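MetRS related protein (Pyrococcus horikoshii, PDB 2CWP) probably binds tRNA through an OB-fold domain related to the tRNA-binding domain of methionyl-tRNA synthetase. Local coordinates at residues F66-N71 / G84-A89; M17-V22 / V107-W112; A53-P58 / D93-L98. All coordinates share one frame; numbering follows the deposited sequence.

Contact 1 of 3, residues F66-N71 / G84-A89; sequences FIFVVN and GMLILA
Antiparallel pairing joins Phe-68 to Leu-86 as a non-hydrogen-bonded pair and Val-69 to Met-85 as a hydrogen-bonded one, with Val-69 N to Met-85 O at 2.9 Å and the return bond from Met-85 N to Val-69 O more bent, 133° at the hydrogen. A straighter bond runs from Ile-87 N to Ile-67 O (2.9 Å), and beyond it a water bridges Ile-67 N and Ile-87 O. On the face that carries Phe-68 and Leu-86, Leu-86 reaches across with CG anti to its own N (chi1 174°), which lays CD1 over one face of the Phe-68 ring, 4.1 Å from the centroid, and against Phe-66 CB. Phe-41 meets Phe-68 edge-to-face, and Val-22, Leu-37 and Ile-48 also touch it, in the interior of the OB barrel. On the side of Val-69 and Met-85, Val-69 CG2 presses tightly on Ile-87 CD1 (3.3 Å); nearby, Ile-67 CG2 lies by Ile-87 CG1. Replacing Phe-68 with an alanine would probably leave Leu-86 CD1 without its aromatic face and open a gap beside Phe-41. Three backbone bonds and one water thus pair the N and O of Ile-67, Val-69, Met-85 and Ile-87, while the side-chain contacts between the strands are apolar.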
ATOM      1  N   PHE A  66      -0.157  -3.060  -6.823  1.00 17.79           N
ATOM      2  CA  PHE A  66       0.899  -3.147  -5.819  1.00 19.65           C
ATOM      3  C   PHE A  66       0.490  -4.112  -4.707  1.00 24.87           C
ATOM      4  O   PHE A  66      -0.660  -4.564  -4.648  1.00 16.32           O
ATOM      5  CB  PHE A  66       1.170  -1.789  -5.164  1.00 18.28           C
ATOM      6  CG  PHE A  66       1.581  -0.725  -6.122  1.00 22.79           C
ATOM      7  CD1 PHE A  66       0.637   0.155  -6.646  1.00 24.15           C
ATOM      8  CD2 PHE A  66       2.904  -0.613  -6.526  1.00 19.22           C
ATOM      9  CE1 PHE A  66       1.013   1.143  -7.569  1.00 31.53           C
ATOM     10  CE2 PHE A  66       3.290   0.367  -7.447  1.00 25.49           C
ATOM     11  CZ  PHE A  66       2.341   1.246  -7.969  1.00 25.04           C
ATOM     12  N   ILE A  67       1.444  -4.399  -3.827  1.00 17.20           N
ATOM     13  CA  ILE A  67       1.212  -5.267  -2.692  1.00 18.15           C
ATOM     14  C   ILE A  67       0.729  -4.392  -1.546  1.00 16.98           C
ATOM     15  O   ILE A  67       1.292  -3.329  -1.297  1.00 21.92           O
ATOM     16  CB  ILE A  67       2.493  -5.921  -2.241  1.00 15.86           C
ATOM     17  CG1 ILE A  67       3.136  -6.658  -3.416  1.00 15.26           C
ATOM     18  CG2 ILE A  67       2.203  -6.819  -1.049  1.00 14.97           C
ATOM     19  CD1 ILE A  67       4.593  -7.053  -3.146  1.00 14.81           C
ATOM     20  N   PHE A  68      -0.302  -4.835  -0.848  1.00 19.61           N
ATOM     21  CA  PHE A  68      -0.843  -4.080   0.282  1.00 18.90           C
ATOM     22  C   PHE A  68      -1.124  -5.032   1.444  1.00 22.91           C
ATOM     23  O   PHE A  68      -1.628  -6.143   1.222  1.00 24.63           O
ATOM     24  CB  PHE A  68      -2.186  -3.411  -0.081  1.00 21.62           C
ATOM     25  CG  PHE A  68      -2.101  -2.358  -1.158  1.00 21.70           C
ATOM     26  CD1 PHE A  68      -2.154  -2.710  -2.503  1.00 19.06           C
ATOM     27  CD2 PHE A  68      -2.036  -1.005  -0.816  1.00 18.14           C
ATOM     28  CE1 PHE A  68      -2.151  -1.726  -3.512  1.00 14.15           C
ATOM     29  CE2 PHE A  68      -2.032  -0.015  -1.802  1.00 22.13           C
ATOM     30  CZ  PHE A  68      -2.092  -0.376  -3.157  1.00 21.49           C
ATOM     31  N   VAL A  69      -0.790  -4.615   2.667  1.00 22.76           N
ATOM     32  CA  VAL A  69      -1.104  -5.412   3.857  1.00 23.97           C
ATOM     33  C   VAL A  69      -2.527  -4.938   4.174  1.00 25.49           C
ATOM     34  O   VAL A  69      -2.718  -3.747   4.418  1.00 24.04           O
ATOM     35  CB  VAL A  69      -0.240  -5.041   5.070  1.00 25.40           C
ATOM     36  CG1 VAL A  69      -0.500  -6.032   6.179  1.00 22.57           C
ATOM     37  CG2 VAL A  69       1.209  -5.022   4.712  1.00 30.87           C
ATOM     38  N   VAL A  70      -3.500  -5.851   4.195  1.00 27.17           N
ATOM     39  CA  VAL A  70      -4.903  -5.487   4.412  1.00 29.54           C
ATOM     40  C   VAL A  70      -5.628  -5.900   5.706  1.00 36.81           C
ATOM     41  O   VAL A  70      -6.813  -5.577   5.876  1.00 33.17           O
ATOM     42  CB  VAL A  70      -5.778  -5.986   3.238  1.00 27.05           C
ATOM     43  CG1 VAL A  70      -5.256  -5.418   1.919  1.00 31.94           C
ATOM     44  CG2 VAL A  70      -5.787  -7.515   3.201  1.00 24.85           C
ATOM     45  N   ASN A  71      -4.956  -6.607   6.610  1.00 34.32           N
ATOM     46  CA  ASN A  71      -5.618  -7.006   7.851  1.00 35.93           C
ATOM     47  C   ASN A  71      -4.981  -6.343   9.060  1.00 35.32           C
ATOM     48  O   ASN A  71      -4.820  -6.967  10.105  1.00 38.30           O
ATOM     49  CB  ASN A  71      -5.627  -8.545   8.011  1.00 37.77           C
ATOM     50  CG  ASN A  71      -4.245  -9.134   8.299  1.00 38.50           C
ATOM     51  OD1 ASN A  71      -3.218  -8.609   7.864  1.00 38.27           O
ATOM     52  ND2 ASN A  71      -4.225 -10.252   9.017  1.00 39.29           N
ATOM     53  N   GLY A  84      -5.360  -0.115   5.308  1.00 32.49           N
ATOM     54  CA  GLY A  84      -4.327  -1.006   4.816  1.00 31.29           C
ATOM     55  C   GLY A  84      -3.007  -0.285   4.688  1.00 28.00           C
ATOM     56  O   GLY A  84      -2.846   0.822   5.190  1.00 29.00           O
ATOM     57  N   MET A  85      -2.052  -0.894   4.000  1.00 27.05           N
ATOM     58  CA  MET A  85      -0.763  -0.256   3.856  1.00 23.75           C
ATOM     59  C   MET A  85       0.013  -0.720   2.627  1.00 22.74           C
ATOM     60  O   MET A  85       0.200  -1.917   2.413  1.00 24.29           O
ATOM     61  CB  MET A  85       0.046  -0.500   5.122  1.00 24.56           C
ATOM     62  CG  MET A  85       1.379   0.174   5.145  1.00 33.72           C
ATOM     63  SD  MET A  85       2.126  -0.015   6.777  1.00 40.68           S
ATOM     64  CE  MET A  85       2.565  -1.766   6.723  1.00 37.05           C
ATOM     65  N   LEU A  86       0.460   0.250   1.834  1.00 20.82           N
ATOM     66  CA  LEU A  86       1.229  -0.004   0.621  1.00 22.82           C
ATOM     67  C   LEU A  86       2.637  -0.509   0.947  1.00 18.83           C
ATOM     68  O   LEU A  86       3.373   0.136   1.688  1.00 23.18           O
ATOM     69  CB  LEU A  86       1.343   1.283  -0.200  1.00 21.55           C
ATOM     70  CG  LEU A  86       2.240   1.237  -1.452  1.00 19.86           C
ATOM     71  CD1 LEU A  86       1.682   0.239  -2.445  1.00 16.85           C
ATOM     72  CD2 LEU A  86       2.339   2.629  -2.094  1.00 21.23           C
ATOM     73  N   ILE A  87       3.002  -1.654   0.392  1.00 16.92           N
ATOM     74  CA  ILE A  87       4.340  -2.220   0.597  1.00 20.00           C
ATOM     75  C   ILE A  87       5.307  -1.706  -0.488  1.00 22.54           C
ATOM     76  O   ILE A  87       4.978  -1.704  -1.674  1.00 21.29           O
ATOM     77  CB  ILE A  87       4.322  -3.765   0.520  1.00 16.55           C
ATOM     78  CG1 ILE A  87       3.447  -4.337   1.640  1.00 19.86           C
ATOM     79  CG2 ILE A  87       5.755  -4.308   0.601  1.00 14.87           C
ATOM     80  CD1 ILE A  87       3.855  -3.888   3.041  1.00 17.78           C
ATOM     81  N   LEU A  88       6.490  -1.275  -0.071  1.00 21.90           N
ATOM     82  CA  LEU A  88       7.508  -0.788  -0.992  1.00 19.60           C
ATOM     83  C   LEU A  88       8.900  -1.115  -0.494  1.00 22.79           C
ATOM     84  O   LEU A  88       9.056  -1.656   0.609  1.00 19.45           O
ATOM     85  CB  LEU A  88       7.379   0.721  -1.181  1.00 30.39           C
ATOM     86  CG  LEU A  88       7.099   1.602   0.032  1.00 28.26           C
ATOM     87  CD1 LEU A  88       8.299   1.679   0.956  1.00 33.51           C
ATOM     88  CD2 LEU A  88       6.729   2.976  -0.490  1.00 37.76           C
ATOM     89  N   ALA A  89       9.907  -0.814  -1.318  1.00 14.97           N
ATOM     90  CA  ALA A  89      11.301  -1.049  -0.946  1.00 17.91           C
ATOM     91  C   ALA A  89      11.862   0.274  -0.455  1.00 22.15           C
ATOM     92  O   ALA A  89      11.446   1.334  -0.912  1.00 20.89           O
ATOM     93  CB  ALA A  89      12.109  -1.536  -2.149  1.00 15.22           C
TER
HETATM   94  O   HOH W   1       4.052  -3.327  -3.861  1.00 25.04           O

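Contact 2 of 3, residues M17-V22 / V107-W112; sequences MKVGLV and VGARVW
Val-19 is gripped through both backbone polar atoms by the C-terminal segment 107-112, which pairs antiparallel with the first strand, 17-27, of this OB-fold domain. Val-19 N donates to Ala-109 O at 2.9 Å, in the carbonyl plane, and Val-19 O receives Gly-108 N at 2.8 Å in a nearly straight bond. Further along, Val-111 N reaches Met-17 O (2.8 Å) from above the carbonyl plane, 44° out of it. Between these bonds Lys-18 and Arg-110 form a non-hydrogen-bonded pair.

Apolar side chains meet alongside these bonds. Val-19 carries CG2 beside its own N, anti to the carbonyl carbon, and this branch meets Val-111 CG2 at 3.7 Å, the two valines crossing at about a right angle, with Ala-109 CB also near. Val-107 CG1 rests on Leu-21 CB, and Met-17 CB lies against Val-111 CB.

Farther out, Val-101 and Val-105 touch Val-19, while Ile-67 of the neighbouring strand 65-69 lies against both Met-17 and Val-111. Arg-110 extends from CG to NE, and its NH2 donates to the carbonyls of Trp-13 and Phe-15, tying the C-terminal segment to the chain just before strand 17-27. On the Lys-18 side a water accepts from Lys-18 NZ at 2.7 Å and donates to Gly-108 O at 2.8 Å.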
ATOM      1  N   MET A  17      -1.412  -9.987   2.847  1.00 28.49           N
ATOM      2  CA  MET A  17      -1.014  -9.047   1.813  1.00 25.69           C
ATOM      3  C   MET A  17      -1.727  -9.506   0.549  1.00 24.19           C
ATOM      4  O   MET A  17      -1.792 -10.695   0.264  1.00 22.05           O
ATOM      5  CB  MET A  17       0.504  -9.069   1.614  1.00 20.51           C
ATOM      6  CG  MET A  17       1.278  -8.644   2.845  1.00 25.51           C
ATOM      7  SD  MET A  17       3.041  -8.373   2.561  1.00 23.64           S
ATOM      8  CE  MET A  17       3.700 -10.074   2.758  1.00 21.07           C
ATOM      9  N   LYS A  18      -2.292  -8.564  -0.191  1.00 22.73           N
ATOM     10  CA  LYS A  18      -2.985  -8.908  -1.410  1.00 21.26           C
ATOM     11  C   LYS A  18      -2.626  -7.904  -2.486  1.00 20.88           C
ATOM     12  O   LYS A  18      -2.193  -6.789  -2.198  1.00 21.42           O
ATOM     13  CB  LYS A  18      -4.503  -8.884  -1.205  1.00 25.08           C
ATOM     14  CG  LYS A  18      -5.009  -9.797  -0.117  1.00 31.33           C
ATOM     15  CD  LYS A  18      -6.531  -9.881  -0.158  1.00 35.99           C
ATOM     16  CE  LYS A  18      -7.041 -10.981   0.760  1.00 43.75           C
ATOM     17  NZ  LYS A  18      -8.496 -11.263   0.519  1.00 47.49           N
ATOM     18  N   VAL A  19      -2.808  -8.312  -3.731  1.00 16.75           N
ATOM     19  CA  VAL A  19      -2.530  -7.451  -4.850  1.00 18.39           C
ATOM     20  C   VAL A  19      -3.706  -6.501  -4.970  1.00 23.28           C
ATOM     21  O   VAL A  19      -4.862  -6.942  -4.932  1.00 22.64           O
ATOM     22  CB  VAL A  19      -2.405  -8.277  -6.114  1.00 19.80           C
ATOM     23  CG1 VAL A  19      -2.369  -7.381  -7.323  1.00 18.29           C
ATOM     24  CG2 VAL A  19      -1.142  -9.145  -6.017  1.00 23.62           C
ATOM     25  N   GLY A  20      -3.416  -5.208  -5.102  1.00 20.88           N
ATOM     26  CA  GLY A  20      -4.483  -4.226  -5.224  1.00 19.93           C
ATOM     27  C   GLY A  20      -4.235  -3.258  -6.358  1.00 22.73           C
ATOM     28  O   GLY A  20      -3.086  -2.891  -6.606  1.00 27.26           O
ATOM     29  N   LEU A  21      -5.300  -2.848  -7.053  1.00 25.07           N
ATOM     30  CA  LEU A  21      -5.179  -1.900  -8.166  1.00 24.82           C
ATOM     31  C   LEU A  21      -5.509  -0.496  -7.694  1.00 21.80           C
ATOM     32  O   LEU A  21      -6.583  -0.257  -7.153  1.00 23.78           O
ATOM     33  CB  LEU A  21      -6.129  -2.284  -9.315  1.00 25.89           C
ATOM     34  CG  LEU A  21      -6.376  -1.204 -10.387  1.00 29.47           C
ATOM     35  CD1 LEU A  21      -5.054  -0.846 -11.059  1.00 24.24           C
ATOM     36  CD2 LEU A  21      -7.402  -1.721 -11.432  1.00 24.52           C
ATOM     37  N   VAL A  22      -4.586   0.434  -7.890  1.00 24.37           N
ATOM     38  CA  VAL A  22      -4.812   1.814  -7.470  1.00 23.18           C
ATOM     39  C   VAL A  22      -5.746   2.518  -8.457  1.00 24.48           C
ATOM     40  O   VAL A  22      -5.336   2.891  -9.553  1.00 31.36           O
ATOM     41  CB  VAL A  22      -3.479   2.587  -7.377  1.00 25.79           C
ATOM     42  CG1 VAL A  22      -3.741   4.048  -6.995  1.00 19.16           C
ATOM     43  CG2 VAL A  22      -2.573   1.912  -6.351  1.00 21.47           C
ATOM     44  N   VAL A 107      -6.247  -8.870  -9.301  1.00 15.86           N
ATOM     45  CA  VAL A 107      -6.398  -8.130  -8.062  1.00 17.06           C
ATOM     46  C   VAL A 107      -6.978  -9.112  -7.033  1.00 23.65           C
ATOM     47  O   VAL A 107      -7.762  -9.995  -7.384  1.00 22.23           O
ATOM     48  CB  VAL A 107      -7.360  -6.896  -8.223  1.00 22.50           C
ATOM     49  CG1 VAL A 107      -6.772  -5.880  -9.226  1.00 22.54           C
ATOM     50  CG2 VAL A 107      -8.728  -7.353  -8.702  1.00 23.26           C
ATOM     51  N   GLY A 108      -6.577  -8.981  -5.774  1.00 19.81           N
ATOM     52  CA  GLY A 108      -7.091  -9.893  -4.768  1.00 20.75           C
ATOM     53  C   GLY A 108      -6.174 -11.090  -4.535  1.00 22.61           C
ATOM     54  O   GLY A 108      -6.315 -11.779  -3.527  1.00 23.13           O
ATOM     55  N   ALA A 109      -5.246 -11.357  -5.454  1.00 23.74           N
ATOM     56  CA  ALA A 109      -4.319 -12.482  -5.272  1.00 20.97           C
ATOM     57  C   ALA A 109      -3.585 -12.322  -3.945  1.00 24.56           C
ATOM     58  O   ALA A 109      -3.248 -11.202  -3.545  1.00 20.26           O
ATOM     59  CB  ALA A 109      -3.316 -12.521  -6.386  1.00 14.26           C
ATOM     60  N   ARG A 110      -3.322 -13.424  -3.253  1.00 23.23           N
ATOM     61  CA  ARG A 110      -2.605 -13.284  -1.994  1.00 25.10           C
ATOM     62  C   ARG A 110      -1.101 -13.209  -2.238  1.00 21.36           C
ATOM     63  O   ARG A 110      -0.569 -13.893  -3.112  1.00 21.41           O
ATOM     64  CB  ARG A 110      -2.889 -14.433  -1.030  1.00 27.49           C
ATOM     65  CG  ARG A 110      -2.367 -14.050   0.341  1.00 30.41           C
ATOM     66  CD  ARG A 110      -2.646 -15.039   1.430  1.00 41.07           C
ATOM     67  NE  ARG A 110      -2.027 -14.572   2.674  1.00 40.90           N
ATOM     68  CZ  ARG A 110      -1.957 -15.294   3.786  1.00 44.02           C
ATOM     69  NH1 ARG A 110      -2.475 -16.518   3.810  1.00 44.37           N
ATOM     70  NH2 ARG A 110      -1.355 -14.803   4.864  1.00 40.32           N
ATOM     71  N   VAL A 111      -0.420 -12.374  -1.463  1.00 17.83           N
ATOM     72  CA  VAL A 111       1.026 -12.227  -1.600  1.00 20.40           C
ATOM     73  C   VAL A 111       1.648 -12.789  -0.328  1.00 24.10           C
ATOM     74  O   VAL A 111       1.429 -12.245   0.758  1.00 28.73           O
ATOM     75  CB  VAL A 111       1.407 -10.741  -1.791  1.00 19.82           C
ATOM     76  CG1 VAL A 111       2.910 -10.554  -1.703  1.00 19.79           C
ATOM     77  CG2 VAL A 111       0.895 -10.259  -3.157  1.00 15.65           C
ATOM     78  N   TRP A 112       2.424 -13.866  -0.467  1.00 21.86           N
ATOM     79  CA  TRP A 112       3.034 -14.519   0.691  1.00 24.21           C
ATOM     80  C   TRP A 112       4.086 -15.556   0.289  1.00 26.93           C
ATOM     81  O   TRP A 112       4.363 -15.692  -0.922  1.00 30.15           O
ATOM     82  CB  TRP A 112       1.930 -15.202   1.496  1.00 20.48           C
ATOM     83  CG  TRP A 112       1.257 -16.316   0.727  1.00 30.05           C
ATOM     84  CD1 TRP A 112       1.203 -16.465  -0.634  1.00 30.83           C
ATOM     85  CD2 TRP A 112       0.512 -17.408   1.275  1.00 36.21           C
ATOM     86  NE1 TRP A 112       0.469 -17.578  -0.965  1.00 36.03           N
ATOM     87  CE2 TRP A 112       0.032 -18.178   0.185  1.00 36.02           C
ATOM     88  CE3 TRP A 112       0.198 -17.813   2.581  1.00 37.03           C
ATOM     89  CZ2 TRP A 112      -0.744 -19.329   0.362  1.00 42.59           C
ATOM     90  CZ3 TRP A 112      -0.576 -18.961   2.759  1.00 44.95           C
ATOM     91  CH2 TRP A 112      -1.038 -19.706   1.652  1.00 44.18           C
ATOM     92  OXT TRP A 112       4.623 -16.236   1.189  1.00 29.39           O
TER
HETATM   93  O   HOH W   2      -8.729 -11.638  -2.099  1.00 43.60           O

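Contact 3 of 3, residues A53-P58 / D93-L98; sequences ADQIPP and DGKVYL
Gln-55 points its carboxamide at the backbone of 93-98 and bonds with both ends of it. Gln-55 OE1 accepts from Val-96 N at 3.0 Å in an almost straight bond (173° at the hydrogen), although the donor stands 32° out of the carbonyl plane. Gln-55 NE2 gives a hydrogen to Gly-94 O at 2.9 Å, with that oxygen close to the plane of the amide. Gln-55 CG lies anti to its own carbonyl carbon (chi1 -65°) and the chain beyond it is extended, which carries the amide across to the other segment. Because one end accepts and the other donates, the two backbone bonds probably fix which way round the amide sits.

The residues it grips lie at the start of strand 96-97, which pairs with strand 89-90 in a small hairpin beside the main sheet of the OB domain, and in the loop before it. That loop contains an Asx turn, in which Lys-95 N donates to Asp-93 OD1 from above the carboxylate plane; Thr-91 OG1 is a second partner of that oxygen.

Next to this polar clasp the packing becomes apolar. Ile-56 crosses Val-96 at about a right angle, CG1 to CG1 at 4.2 Å, and its CG2 branch rests on Leu-98 CD1 at 4.0 Å. Ile-52 and Leu-88 also touch Val-96, and Leu-61 touches Leu-98. On the Lys-95 side, one water donates to Gln-55 OE1 (2.6 Å) and accepts from Lys-95 NZ (2.5 Å).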
ATOM      1  N   ALA A  53       4.825  10.936  -0.900  1.00 28.99           N
ATOM      2  CA  ALA A  53       4.667  12.062  -1.833  1.00 30.17           C
ATOM      3  C   ALA A  53       5.867  12.987  -2.030  1.00 28.83           C
ATOM      4  O   ALA A  53       5.929  13.716  -3.005  1.00 33.15           O
ATOM      5  CB  ALA A  53       3.431  12.889  -1.449  1.00 28.98           C
ATOM      6  N   ASP A  54       6.811  12.979  -1.108  1.00 30.82           N
ATOM      7  CA  ASP A  54       7.979  13.833  -1.248  1.00 34.56           C
ATOM      8  C   ASP A  54       8.977  13.175  -2.202  1.00 35.74           C
ATOM      9  O   ASP A  54       9.888  13.832  -2.713  1.00 30.41           O
ATOM     10  CB  ASP A  54       8.630  14.034   0.117  1.00 43.61           C
ATOM     11  CG  ASP A  54       8.979  12.722   0.771  1.00 46.12           C
ATOM     12  OD1 ASP A  54       8.174  11.774   0.619  1.00 46.00           O
ATOM     13  OD2 ASP A  54      10.040  12.636   1.428  1.00 49.28           O
ATOM     14  N   GLN A  55       8.797  11.873  -2.432  1.00 29.21           N
ATOM     15  CA  GLN A  55       9.674  11.115  -3.315  1.00 26.26           C
ATOM     16  C   GLN A  55       8.951  10.513  -4.509  1.00 27.21           C
ATOM     17  O   GLN A  55       9.524  10.400  -5.580  1.00 27.43           O
ATOM     18  CB  GLN A  55      10.340   9.974  -2.553  1.00 23.04           C
ATOM     19  CG  GLN A  55      11.288  10.413  -1.465  1.00 29.47           C
ATOM     20  CD  GLN A  55      12.131   9.255  -0.978  1.00 31.01           C
ATOM     21  OE1 GLN A  55      12.779   8.577  -1.779  1.00 22.41           O
ATOM     22  NE2 GLN A  55      12.118   9.010   0.337  1.00 21.40           N
ATOM     23  N   ILE A  56       7.696  10.120  -4.311  1.00 28.63           N
ATOM     24  CA  ILE A  56       6.908   9.482  -5.365  1.00 30.93           C
ATOM     25  C   ILE A  56       5.597  10.214  -5.627  1.00 30.57           C
ATOM     26  O   ILE A  56       4.687  10.174  -4.804  1.00 37.63           O
ATOM     27  CB  ILE A  56       6.557   8.020  -4.978  1.00 27.86           C
ATOM     28  CG1 ILE A  56       7.826   7.229  -4.635  1.00 28.21           C
ATOM     29  CG2 ILE A  56       5.788   7.362  -6.108  1.00 23.72           C
ATOM     30  CD1 ILE A  56       8.747   6.972  -5.825  1.00 40.88           C
ATOM     31  N   PRO A  57       5.468  10.872  -6.788  1.00 30.12           N
ATOM     32  CA  PRO A  57       4.222  11.587  -7.072  1.00 26.97           C
ATOM     33  C   PRO A  57       3.035  10.641  -7.273  1.00 26.89           C
ATOM     34  O   PRO A  57       3.199   9.502  -7.704  1.00 31.58           O
ATOM     35  CB  PRO A  57       4.560  12.382  -8.333  1.00 27.57           C
ATOM     36  CG  PRO A  57       5.501  11.462  -9.041  1.00 31.18           C
ATOM     37  CD  PRO A  57       6.411  10.995  -7.911  1.00 28.79           C
ATOM     38  N   PRO A  58       1.819  11.119  -6.970  1.00 26.64           N
ATOM     39  CA  PRO A  58       0.555  10.382  -7.085  1.00 27.59           C
ATOM     40  C   PRO A  58       0.314   9.717  -8.439  1.00 28.71           C
ATOM     41  O   PRO A  58      -0.177   8.585  -8.497  1.00 28.04           O
ATOM     42  CB  PRO A  58      -0.500  11.450  -6.782  1.00 26.89           C
ATOM     43  CG  PRO A  58       0.215  12.385  -5.875  1.00 30.49           C
ATOM     44  CD  PRO A  58       1.580  12.497  -6.499  1.00 27.64           C
ATOM     45  N   ASP A  93      19.378   4.695   3.263  1.00 39.80           N
ATOM     46  CA  ASP A  93      19.518   6.137   3.102  1.00 39.19           C
ATOM     47  C   ASP A  93      18.160   6.834   3.017  1.00 41.17           C
ATOM     48  O   ASP A  93      18.100   8.038   2.767  1.00 42.36           O
ATOM     49  CB  ASP A  93      20.318   6.464   1.842  1.00 46.04           C
ATOM     50  CG  ASP A  93      19.439   6.576   0.602  1.00 52.14           C
ATOM     51  OD1 ASP A  93      18.818   5.562   0.207  1.00 50.83           O
ATOM     52  OD2 ASP A  93      19.363   7.689   0.028  1.00 53.66           O
ATOM     53  N   GLY A  94      17.076   6.084   3.216  1.00 41.55           N
ATOM     54  CA  GLY A  94      15.742   6.675   3.162  1.00 36.50           C
ATOM     55  C   GLY A  94      15.088   6.745   1.780  1.00 36.16           C
ATOM     56  O   GLY A  94      13.934   7.174   1.650  1.00 29.80           O
ATOM     57  N   LYS A  95      15.802   6.338   0.737  1.00 29.46           N
ATOM     58  CA  LYS A  95      15.203   6.390  -0.591  1.00 27.01           C
ATOM     59  C   LYS A  95      14.146   5.290  -0.749  1.00 25.23           C
ATOM     60  O   LYS A  95      14.394   4.117  -0.461  1.00 23.71           O
ATOM     61  CB  LYS A  95      16.281   6.255  -1.675  1.00 27.84           C
ATOM     62  CG  LYS A  95      15.724   6.287  -3.093  1.00 30.69           C
ATOM     63  CD  LYS A  95      16.827   6.447  -4.141  1.00 34.96           C
ATOM     64  CE  LYS A  95      16.242   6.531  -5.552  1.00 33.34           C
ATOM     65  NZ  LYS A  95      15.321   7.697  -5.735  1.00 33.64           N
ATOM     66  N   VAL A  96      12.961   5.682  -1.197  1.00 24.98           N
ATOM     67  CA  VAL A  96      11.851   4.753  -1.400  1.00 26.65           C
ATOM     68  C   VAL A  96      11.681   4.378  -2.876  1.00 28.39           C
ATOM     69  O   VAL A  96      11.888   5.208  -3.753  1.00 30.38           O
ATOM     70  CB  VAL A  96      10.532   5.383  -0.871  1.00 27.33           C
ATOM     71  CG1 VAL A  96       9.346   4.821  -1.599  1.00 36.21           C
ATOM     72  CG2 VAL A  96      10.389   5.102   0.612  1.00 25.83           C
ATOM     73  N   TYR A  97      11.299   3.128  -3.141  1.00 30.99           N
ATOM     74  CA  TYR A  97      11.082   2.642  -4.511  1.00 26.78           C
ATOM     75  C   TYR A  97       9.772   1.846  -4.608  1.00 28.06           C
ATOM     76  O   TYR A  97       9.492   0.987  -3.767  1.00 25.30           O
ATOM     77  CB  TYR A  97      12.189   1.689  -4.963  1.00 26.20           C
ATOM     78  CG  TYR A  97      13.602   2.211  -4.934  1.00 29.64           C
ATOM     79  CD1 TYR A  97      14.360   2.173  -3.763  1.00 24.51           C
ATOM     80  CD2 TYR A  97      14.209   2.682  -6.096  1.00 26.40           C
ATOM     81  CE1 TYR A  97      15.692   2.580  -3.751  1.00 27.56           C
ATOM     82  CE2 TYR A  97      15.550   3.101  -6.093  1.00 29.57           C
ATOM     83  CZ  TYR A  97      16.277   3.042  -4.918  1.00 24.43           C
ATOM     84  OH  TYR A  97      17.584   3.453  -4.914  1.00 36.98           O
ATOM     85  N   LEU A  98       8.977   2.100  -5.637  1.00 19.16           N
ATOM     86  CA  LEU A  98       7.747   1.333  -5.780  1.00 23.63           C
ATOM     87  C   LEU A  98       8.096  -0.082  -6.217  1.00 20.89           C
ATOM     88  O   LEU A  98       9.129  -0.316  -6.849  1.00 18.29           O
ATOM     89  CB  LEU A  98       6.822   1.947  -6.839  1.00 21.92           C
ATOM     90  CG  LEU A  98       6.189   3.294  -6.499  1.00 27.20           C
ATOM     91  CD1 LEU A  98       5.260   3.703  -7.630  1.00 19.83           C
ATOM     92  CD2 LEU A  98       5.430   3.187  -5.175  1.00 19.94           C
TER
HETATM   93  O   HOH W   3      13.314   8.262  -4.275  1.00 46.44           O

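Overall arrangement
Contacts 1 and 2 lie on the same antiparallel sheet, their centres about 8 Å apart. Strand 17-27 of contact 2 borders strand 65-69 of contact 1, and backbone bonds from Gly-20 N to Phe-66 O and from Lys-18 N to Phe-68 O, each 2.9 Å, join them. Contact 3 lies about 15 Å from contact 1, centre to centre, and meets it where Tyr-97 N bonds to Ala-89 O and Leu-98 packs against Phe-66. Contacts 2 and 3 do not touch; their centres are about 21 Å apart, on opposite sides of the chain's centre. Along the chain, 53-98 encloses contact 1, and 17-112 encloses both. All three belong to the predicted tRNA-binding OB domain.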